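Prolyl-tRNA synthetase (Giardia lamblia ATCC 50803, PDB 3IAL) probably catalyses the ATP-dependent attachment of L-proline to tRNA(Pro), and holds prolyl-adenylate, the activated-proline intermediate, in this structure. Local coordinates at residues S86-E91 and S123-Y128; D253-Y256 and E262-H265; S92-G97 and Q246-T251. All coordinates share one frame; numbering follows the deposited sequence.

Contact 1 (S86-E91 and S123-Y128); sequences SFLKKE and SETAIY. With PR8 (5'-O-[(R)-hydroxy{[(2S)-pyrrolidin-2-ylcarbonyl]oxy}phosphoryl]adenosine), chain H.
The phenyl ring of F87 meets helix 124-134 obliquely: its CD2 comes 4.0 Å from the CA of A126 and about equally near the carbonyl O of T125. CG lies beside the backbone N (chi1 -85°), which brings the ring's CD2 corner against the backbone of that helix, and P43 of the second subunit also packs on F87, just as Y42 of that subunit packs on A126. The other flat ring, Y128, has one face under the carbonyl O of E124, which stands 3.1 Å above the plane toward the rim; the OH of Y128 is hydrogen-bonded to ND1 of H174, and F248 meets the ring edge-to-face.

T125 gives the largest share of the contact. Its CB sits 3.6 Å from F87 O, its methyl CG2 lies against the carbonyls of F87 and L88, and OG1, held between backbone N and carbonyl carbon, is 3.5 Å from CD1 of L88. The CB of L88 leaves its CA away from T125, yet the branch ending in CD1 comes back to it, the two side chains crossing obliquely. The two segments meet by van der Waals contact alone.

On the same helix, E124 turns to the ligand instead. A bend at chi2 (78°) lays its carboxylate beside the pyrrolidine, with OE2 2.7 Å from the ring nitrogen N of prolyl-adenylate. T122 OG1 bonds OE1 and so helps fix the carboxylate's rotation. At the start of helix 124-134, E124 therefore lines the proline end of the pocket in the class II synthetase core.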
loop_
_atom_site.group_PDB
_atom_site.type_symbol
_atom_site.label_atom_id
_atom_site.label_comp_id
_atom_site.label_asym_id
_atom_site.label_seq_id
_atom_site.Cartn_x
_atom_site.Cartn_y
_atom_site.Cartn_z
ATOM N N SER B 86 26.604 -9.831 -2.362
ATOM C CA SER B 86 27.680 -8.880 -2.650
ATOM C C SER B 86 27.306 -7.421 -2.342
ATOM O O SER B 86 28.165 -6.638 -1.942
ATOM C CB SER B 86 28.134 -9.017 -4.101
ATOM O OG SER B 86 27.029 -8.928 -4.974
ATOM N N PHE B 87 26.037 -7.060 -2.530
ATOM C CA PHE B 87 25.538 -5.743 -2.115
ATOM C C PHE B 87 25.640 -5.576 -0.598
ATOM O O PHE B 87 26.206 -4.603 -0.090
ATOM C CB PHE B 87 24.067 -5.570 -2.521
ATOM C CG PHE B 87 23.857 -5.074 -3.928
ATOM C CD1 PHE B 87 24.843 -5.192 -4.904
ATOM C CD2 PHE B 87 22.640 -4.507 -4.279
ATOM C CE1 PHE B 87 24.623 -4.740 -6.185
ATOM C CE2 PHE B 87 22.413 -4.049 -5.574
ATOM C CZ PHE B 87 23.400 -4.163 -6.522
ATOM N N LEU B 88 25.085 -6.552 0.108
ATOM C CA LEU B 88 24.875 -6.474 1.551
ATOM C C LEU B 88 26.183 -6.430 2.341
ATOM O O LEU B 88 26.228 -5.850 3.428
ATOM C CB LEU B 88 24.023 -7.666 2.007
ATOM C CG LEU B 88 23.410 -7.628 3.400
ATOM C CD1 LEU B 88 22.290 -6.601 3.474
ATOM C CD2 LEU B 88 22.906 -9.021 3.777
ATOM N N LYS B 89 27.238 -7.028 1.788
ATOM C CA LYS B 89 28.546 -7.096 2.454
ATOM C C LYS B 89 29.484 -5.903 2.165
ATOM O O LYS B 89 30.578 -5.834 2.731
ATOM C CB LYS B 89 29.254 -8.401 2.071
ATOM C CG LYS B 89 29.881 -8.388 0.675
ATOM C CD LYS B 89 30.461 -9.742 0.293
ATOM C CE LYS B 89 31.257 -9.642 -1.001
ATOM N NZ LYS B 89 31.665 -10.972 -1.520
ATOM N N LYS B 90 29.081 -4.987 1.283
ATOM C CA LYS B 90 29.937 -3.855 0.893
ATOM C C LYS B 90 30.367 -2.977 2.086
ATOM O O LYS B 90 31.553 -2.690 2.236
ATOM C CB LYS B 90 29.244 -2.981 -0.163
ATOM C CG LYS B 90 29.481 -3.393 -1.618
ATOM C CD LYS B 90 30.544 -2.529 -2.301
ATOM C CE LYS B 90 30.330 -2.442 -3.818
ATOM N NZ LYS B 90 30.472 -3.764 -4.515
ATOM N N GLU B 91 29.413 -2.559 2.924
ATOM C CA GLU B 91 29.703 -1.639 4.041
ATOM C C GLU B 91 29.914 -2.426 5.329
ATOM O O GLU B 91 28.995 -3.082 5.818
ATOM C CB GLU B 91 28.568 -0.620 4.225
ATOM C CG GLU B 91 29.015 0.787 4.677
ATOM C CD GLU B 91 29.611 0.852 6.085
ATOM O OE1 GLU B 91 29.172 0.101 6.987
ATOM O OE2 GLU B 91 30.521 1.682 6.289
ATOM N N SER B 123 17.050 -1.513 3.870
ATOM C CA SER B 123 17.362 -1.499 2.444
ATOM C C SER B 123 18.523 -0.611 1.971
ATOM O O SER B 123 18.730 -0.478 0.769
ATOM C CB SER B 123 16.091 -1.195 1.645
ATOM O OG SER B 123 15.034 -2.042 2.070
ATOM N N GLU B 124 19.300 -0.046 2.894
ATOM C CA GLU B 124 20.425 0.826 2.514
ATOM C C GLU B 124 21.283 0.248 1.389
ATOM O O GLU B 124 21.511 0.919 0.388
ATOM C CB GLU B 124 21.328 1.157 3.709
ATOM C CG GLU B 124 20.757 2.216 4.648
ATOM C CD GLU B 124 19.689 1.686 5.597
ATOM O OE1 GLU B 124 19.467 0.455 5.653
ATOM O OE2 GLU B 124 19.070 2.510 6.290
ATOM N N THR B 125 21.750 -0.987 1.550
ATOM C CA THR B 125 22.747 -1.539 0.626
ATOM C C THR B 125 22.193 -1.678 -0.792
ATOM O O THR B 125 22.900 -1.430 -1.771
ATOM C CB THR B 125 23.315 -2.892 1.126
ATOM O OG1 THR B 125 22.253 -3.834 1.314
ATOM C CG2 THR B 125 24.059 -2.715 2.444
ATOM N N ALA B 126 20.916 -2.036 -0.887
ATOM C CA ALA B 126 20.225 -2.185 -2.166
ATOM C C ALA B 126 19.919 -0.828 -2.790
ATOM O O ALA B 126 20.179 -0.611 -3.969
ATOM C CB ALA B 126 18.942 -2.996 -1.979
ATOM N N ILE B 127 19.390 0.094 -1.992
ATOM C CA ILE B 127 19.008 1.402 -2.501
ATOM C C ILE B 127 20.215 2.243 -2.927
ATOM O O ILE B 127 20.172 2.885 -3.972
ATOM C CB ILE B 127 18.140 2.181 -1.487
ATOM C CG1 ILE B 127 16.758 1.531 -1.393
ATOM C CG2 ILE B 127 18.000 3.652 -1.911
ATOM C CD1 ILE B 127 15.969 1.916 -0.178
ATOM N N TYR B 128 21.289 2.231 -2.137
ATOM C CA TYR B 128 22.456 3.059 -2.453
ATOM C C TYR B 128 23.267 2.489 -3.632
ATOM O O TYR B 128 23.887 3.247 -4.368
ATOM C CB TYR B 128 23.314 3.314 -1.207
ATOM C CG TYR B 128 22.514 3.848 -0.022
ATOM C CD1 TYR B 128 21.299 4.524 -0.211
ATOM C CD2 TYR B 128 22.969 3.681 1.288
ATOM C CE1 TYR B 128 20.561 4.998 0.871
ATOM C CE2 TYR B 128 22.239 4.154 2.369
ATOM C CZ TYR B 128 21.034 4.811 2.155
ATOM O OH TYR B 128 20.292 5.281 3.210
HETATM C C PR8 H . 16.507 2.124 10.261
HETATM N N PR8 H . 16.956 1.993 7.890
HETATM O O PR8 H . 16.351 0.905 10.172
HETATM P P PR8 H . 15.898 1.999 12.667
HETATM N N1 PR8 H . 9.726 -5.044 15.251
HETATM C C2 PR8 H . 8.977 -3.979 14.986
HETATM N N3 PR8 H . 9.512 -2.797 14.669
HETATM C C4 PR8 H . 10.832 -2.632 14.608
HETATM C C5 PR8 H . 11.648 -3.723 14.889
HETATM C C6 PR8 H . 11.068 -4.947 15.212
HETATM N N6 PR8 H . 11.837 -6.005 15.475
HETATM N N7 PR8 H . 12.907 -3.320 14.766
HETATM C C8 PR8 H . 12.893 -2.030 14.423
HETATM N N9 PR8 H . 11.627 -1.598 14.332
HETATM C CA PR8 H . 16.840 2.940 9.012
HETATM C CB PR8 H . 15.671 3.859 8.697
HETATM C CD PR8 H . 16.135 2.506 6.798
HETATM C CG PR8 H . 14.959 3.172 7.524
HETATM C "C1'" PR8 H . 11.227 -0.200 13.972
HETATM O O10 PR8 H . 16.435 2.853 11.407
HETATM O O1P PR8 H . 16.890 1.019 13.179
HETATM C "C2'" PR8 H . 11.602 0.826 15.069
HETATM O "O2'" PR8 H . 10.547 1.788 15.223
HETATM O O2P PR8 H . 15.552 3.092 13.792
HETATM C "C3'" PR8 H . 12.785 1.546 14.464
HETATM O "O3'" PR8 H . 12.916 2.851 15.031
HETATM C "C4'" PR8 H . 12.257 1.636 13.043
HETATM O "O4'" PR8 H . 11.938 0.252 12.776
HETATM C "C5'" PR8 H . 13.347 2.175 12.143
HETATM O "O5'" PR8 H . 14.495 1.353 12.218
#

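Contact 2 (D253-Y256 and E262-H265); sequences DILY and ESVH
H265 and I254 are closely joined: the imidazole ND1 donates to I254 O at 2.9 Å, with the acceptor lying in the ring plane and the N-H angle at 158°. The donor comes from above the carbonyl plane, not along a lone pair. L255 then lies over one face of the same ring, its CD2 3.4 Å from the centroid in a CH-pi contact, so the histidine is held at an edge and from a face. Just upstream, D253 has positive phi and is the C-prime residue of the Schellman motif that ends helix 247-251, letting the chain turn out of the helix and run alongside strand 263-274.

From there the two segments form an antiparallel beta-hairpin pair. Y256 and V264 are hydrogen-bonded partners, Y256 N giving to V264 O at 3.0 Å and V264 N to Y256 O at 2.8 Å. Both side chains lie on one face, pointing the same way, with V264 CB 4.1 Å from the centroid of the tyrosine ring, over its face. Placing CG between N and carbonyl carbon (chi1 74°) lets the ring lie over the valine, while its OH bonds A178 O and the side chain also packs on V135, Y138 and L141.

The side of S263 and E262 is looser. S263 OG only grazes L255 CB at 3.9 Å; S263 and E262 are exposed in the assembly, as is D253 at the far end.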
loop_
_atom_site.group_PDB
_atom_site.type_symbol
_atom_site.label_atom_id
_atom_site.label_comp_id
_atom_site.label_asym_id
_atom_site.label_seq_id
_atom_site.Cartn_x
_atom_site.Cartn_y
_atom_site.Cartn_z
ATOM N N ASP B 253 30.096 3.948 -4.072
ATOM C CA ASP B 253 30.560 4.756 -5.201
ATOM C C ASP B 253 29.459 5.648 -5.768
ATOM O O ASP B 253 29.172 5.618 -6.971
ATOM C CB ASP B 253 31.146 3.861 -6.305
ATOM C CG ASP B 253 32.426 3.172 -5.882
ATOM O OD1 ASP B 253 32.601 2.911 -4.669
ATOM O OD2 ASP B 253 33.256 2.891 -6.775
ATOM N N ILE B 254 28.826 6.414 -4.882
ATOM C CA ILE B 254 27.883 7.434 -5.277
ATOM C C ILE B 254 28.636 8.746 -5.396
ATOM O O ILE B 254 29.112 9.302 -4.399
ATOM C CB ILE B 254 26.725 7.624 -4.273
ATOM C CG1 ILE B 254 26.043 6.291 -3.955
ATOM C CG2 ILE B 254 25.719 8.614 -4.854
ATOM C CD1 ILE B 254 24.927 6.406 -2.963
ATOM N N LEU B 255 28.730 9.238 -6.621
ATOM C CA LEU B 255 29.455 10.450 -6.908
ATOM C C LEU B 255 28.637 11.296 -7.869
ATOM O O LEU B 255 27.973 10.767 -8.755
ATOM C CB LEU B 255 30.815 10.110 -7.533
ATOM C CG LEU B 255 31.909 9.576 -6.600
ATOM C CD1 LEU B 255 33.082 9.055 -7.432
ATOM C CD2 LEU B 255 32.384 10.660 -5.627
ATOM N N TYR B 256 28.668 12.607 -7.670
ATOM C CA TYR B 256 28.045 13.536 -8.597
ATOM C C TYR B 256 29.027 14.635 -8.977
ATOM O O TYR B 256 29.855 15.056 -8.162
ATOM C CB TYR B 256 26.754 14.133 -8.013
ATOM C CG TYR B 256 26.927 15.171 -6.916
ATOM C CD1 TYR B 256 26.964 16.534 -7.220
ATOM C CD2 TYR B 256 26.999 14.797 -5.573
ATOM C CE1 TYR B 256 27.097 17.492 -6.224
ATOM C CE2 TYR B 256 27.139 15.761 -4.561
ATOM C CZ TYR B 256 27.193 17.104 -4.899
ATOM O OH TYR B 256 27.330 18.066 -3.920
ATOM N N GLU B 262 33.630 19.275 -10.132
ATOM C CA GLU B 262 34.319 18.477 -9.138
ATOM C C GLU B 262 33.427 17.288 -8.822
ATOM O O GLU B 262 32.220 17.434 -8.694
ATOM C CB GLU B 262 34.562 19.275 -7.862
ATOM C CG GLU B 262 35.221 20.637 -8.078
ATOM C CD GLU B 262 35.423 21.395 -6.779
ATOM O OE1 GLU B 262 34.451 21.510 -5.989
ATOM O OE2 GLU B 262 36.557 21.872 -6.553
ATOM N N SER B 263 34.037 16.119 -8.700
ATOM C CA SER B 263 33.343 14.892 -8.367
ATOM C C SER B 263 33.217 14.825 -6.840
ATOM O O SER B 263 34.226 14.868 -6.136
ATOM C CB SER B 263 34.136 13.702 -8.918
ATOM O OG SER B 263 33.293 12.623 -9.244
ATOM N N VAL B 264 31.984 14.737 -6.339
ATOM C CA VAL B 264 31.697 14.859 -4.906
ATOM C C VAL B 264 30.823 13.713 -4.383
ATOM O O VAL B 264 29.916 13.236 -5.072
ATOM C CB VAL B 264 30.961 16.197 -4.592
ATOM C CG1 VAL B 264 30.761 16.371 -3.079
ATOM C CG2 VAL B 264 31.719 17.387 -5.168
ATOM N N HIS B 265 31.101 13.284 -3.155
ATOM C CA HIS B 265 30.280 12.291 -2.479
ATOM C C HIS B 265 29.101 13.005 -1.839
ATOM O O HIS B 265 29.302 13.860 -0.979
ATOM C CB HIS B 265 31.070 11.562 -1.393
ATOM C CG HIS B 265 31.963 10.482 -1.915
ATOM N ND1 HIS B 265 31.514 9.490 -2.760
ATOM C CD2 HIS B 265 33.273 10.224 -1.693
ATOM C CE1 HIS B 265 32.514 8.677 -3.051
ATOM N NE2 HIS B 265 33.592 9.099 -2.413
#

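Contact 3 (S92-G97 and Q246-T251); sequences SDHIKG and QRFSST
R247, the first helical residue of 246-251, reaches D93 with its NH1, 2.9 Å from OD2, in a salt bridge. The bond is bent, with an N-H angle of 136°, and NH1 meets OD2 on its anti side and 29° out of the carboxylate plane. A bend at chi3 turns the arginine chain toward the aspartate; its NE is bonded to G219 O, which helps hold the guanidinium in place.

F248 follows and points its ring edge into the face of H94, an edge-to-face pair with centroids 5.2 Å apart and planes at 79°. CZ leads, 3.6 Å from CG of the histidine, whose ring stands across its path, while H94 ND1 is hydrogen-bonded to P218 O.

S249 turns the other way, its OG bonded to P266 O. At the end, T251 OG1 folds back on R247 O, 3.0 Å away, while T251 N reaches that same oxygen from its opposite face.

The short helix 247-251 thus lies between helix 92-98 on one flank and strand 263-274 on the other, with F248 also touching E124 and Y128 of helix 124-134 and L268 of the strand.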
loop_
_atom_site.group_PDB
_atom_site.type_symbol
_atom_site.label_atom_id
_atom_site.label_comp_id
_atom_site.label_asym_id
_atom_site.label_seq_id
_atom_site.Cartn_x
_atom_site.Cartn_y
_atom_site.Cartn_z
ATOM N N SER B 92 31.117 -2.321 5.888
ATOM C CA SER B 92 31.550 -3.162 7.010
ATOM C C SER B 92 30.713 -2.989 8.279
ATOM O O SER B 92 30.141 -3.952 8.788
ATOM C CB SER B 92 33.020 -2.889 7.335
ATOM O OG SER B 92 33.461 -3.695 8.417
ATOM N N ASP B 93 30.656 -1.769 8.798
ATOM C CA ASP B 93 29.935 -1.517 10.045
ATOM C C ASP B 93 28.433 -1.803 9.921
ATOM O O ASP B 93 27.812 -2.262 10.875
ATOM C CB ASP B 93 30.196 -0.087 10.541
ATOM C CG ASP B 93 31.622 0.101 11.073
ATOM O OD1 ASP B 93 32.327 -0.910 11.305
ATOM O OD2 ASP B 93 32.038 1.265 11.262
ATOM N N HIS B 94 27.864 -1.562 8.745
ATOM C CA HIS B 94 26.453 -1.859 8.493
ATOM C C HIS B 94 26.178 -3.370 8.512
ATOM O O HIS B 94 25.214 -3.818 9.138
ATOM C CB HIS B 94 26.017 -1.252 7.158
ATOM C CG HIS B 94 24.549 -1.359 6.888
ATOM N ND1 HIS B 94 23.609 -0.609 7.564
ATOM C CD2 HIS B 94 23.858 -2.121 6.005
ATOM C CE1 HIS B 94 22.403 -0.904 7.107
ATOM N NE2 HIS B 94 22.526 -1.818 6.161
ATOM N N ILE B 95 27.028 -4.153 7.843
ATOM C CA ILE B 95 26.820 -5.606 7.768
ATOM C C ILE B 95 27.063 -6.319 9.105
ATOM O O ILE B 95 26.320 -7.235 9.451
ATOM C CB ILE B 95 27.661 -6.280 6.639
ATOM C CG1 ILE B 95 27.303 -7.768 6.511
ATOM C CG2 ILE B 95 29.161 -6.124 6.886
ATOM C CD1 ILE B 95 25.813 -8.043 6.434
ATOM N N LYS B 96 28.080 -5.906 9.861
ATOM C CA LYS B 96 28.304 -6.481 11.198
ATOM C C LYS B 96 27.108 -6.239 12.120
ATOM O O LYS B 96 26.806 -7.068 12.989
ATOM C CB LYS B 96 29.569 -5.917 11.856
ATOM C CG LYS B 96 30.879 -6.244 11.147
ATOM C CD LYS B 96 31.056 -7.731 10.839
ATOM C CE LYS B 96 32.362 -7.987 10.095
ATOM N NZ LYS B 96 32.497 -7.136 8.870
ATOM N N GLY B 97 26.439 -5.102 11.929
ATOM C CA GLY B 97 25.245 -4.773 12.695
ATOM C C GLY B 97 24.055 -5.661 12.372
ATOM O O GLY B 97 23.199 -5.884 13.225
ATOM N N GLN B 246 28.730 10.667 4.521
ATOM C CA GLN B 246 29.220 10.293 3.199
ATOM C C GLN B 246 29.752 8.860 3.153
ATOM O O GLN B 246 30.210 8.406 2.105
ATOM C CB GLN B 246 30.308 11.275 2.766
ATOM C CG GLN B 246 29.773 12.643 2.414
ATOM C CD GLN B 246 30.862 13.699 2.341
ATOM O OE1 GLN B 246 31.614 13.896 3.296
ATOM N NE2 GLN B 246 30.937 14.402 1.207
ATOM N N ARG B 247 29.660 8.142 4.272
ATOM C CA ARG B 247 30.237 6.798 4.404
ATOM C C ARG B 247 29.723 5.810 3.365
ATOM O O ARG B 247 30.513 5.130 2.701
ATOM C CB ARG B 247 29.985 6.235 5.813
ATOM C CG ARG B 247 30.927 6.786 6.879
ATOM C CD ARG B 247 30.369 6.625 8.303
ATOM N NE ARG B 247 30.209 5.226 8.713
ATOM C CZ ARG B 247 31.203 4.410 9.068
ATOM N NH1 ARG B 247 30.924 3.161 9.426
ATOM N NH2 ARG B 247 32.473 4.818 9.061
ATOM N N PHE B 248 28.402 5.725 3.236
ATOM C CA PHE B 248 27.770 4.832 2.263
ATOM C C PHE B 248 28.037 5.271 0.818
ATOM O O PHE B 248 28.156 4.429 -0.078
ATOM C CB PHE B 248 26.259 4.739 2.508
ATOM C CG PHE B 248 25.864 3.774 3.600
ATOM C CD1 PHE B 248 25.660 2.434 3.316
ATOM C CD2 PHE B 248 25.672 4.209 4.895
ATOM C CE1 PHE B 248 25.282 1.543 4.302
ATOM C CE2 PHE B 248 25.295 3.333 5.887
ATOM C CZ PHE B 248 25.089 1.999 5.592
ATOM N N SER B 249 28.135 6.580 0.591
ATOM C CA SER B 249 28.418 7.113 -0.740
ATOM C C SER B 249 29.798 6.694 -1.231
ATOM O O SER B 249 29.994 6.425 -2.423
ATOM C CB SER B 249 28.326 8.641 -0.743
ATOM O OG SER B 249 27.044 9.081 -0.346
ATOM N N SER B 250 30.760 6.661 -0.317
ATOM C CA SER B 250 32.100 6.164 -0.646
ATOM C C SER B 250 32.072 4.660 -0.887
ATOM O O SER B 250 32.648 4.169 -1.845
ATOM C CB SER B 250 33.086 6.478 0.477
ATOM O OG SER B 250 34.385 6.043 0.117
ATOM N N THR B 251 31.387 3.929 -0.012
ATOM C CA THR B 251 31.335 2.471 -0.115
ATOM C C THR B 251 30.625 2.036 -1.393
ATOM O O THR B 251 31.096 1.148 -2.087
ATOM C CB THR B 251 30.638 1.844 1.110
ATOM O OG1 THR B 251 31.277 2.304 2.306
ATOM C CG2 THR B 251 30.701 0.319 1.054
#

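Contacts 1 and 3 are close neighbours, their centres about 8 Å apart, and contact 2 lies about 18 Å from contact 1 and 16 Å from contact 3. Along the chain 86-91 runs directly into 92-97, then comes 123-128, then 246-251, 253-256 and 262-265, so contacts 1 and 3 interleave while contact 2 follows both. Segment 246-251 joins contacts 3 and 2: Q246 NE2 probably bonds H265 O, and I254 N probably bonds S249 O. I254 also packs on Y128 of contact 1. H94 CE1 lies 3.5 Å from E124 OE1, so contact 3 backs the residue that faces prolyl-adenylate, whereas contact 2 sits farther out.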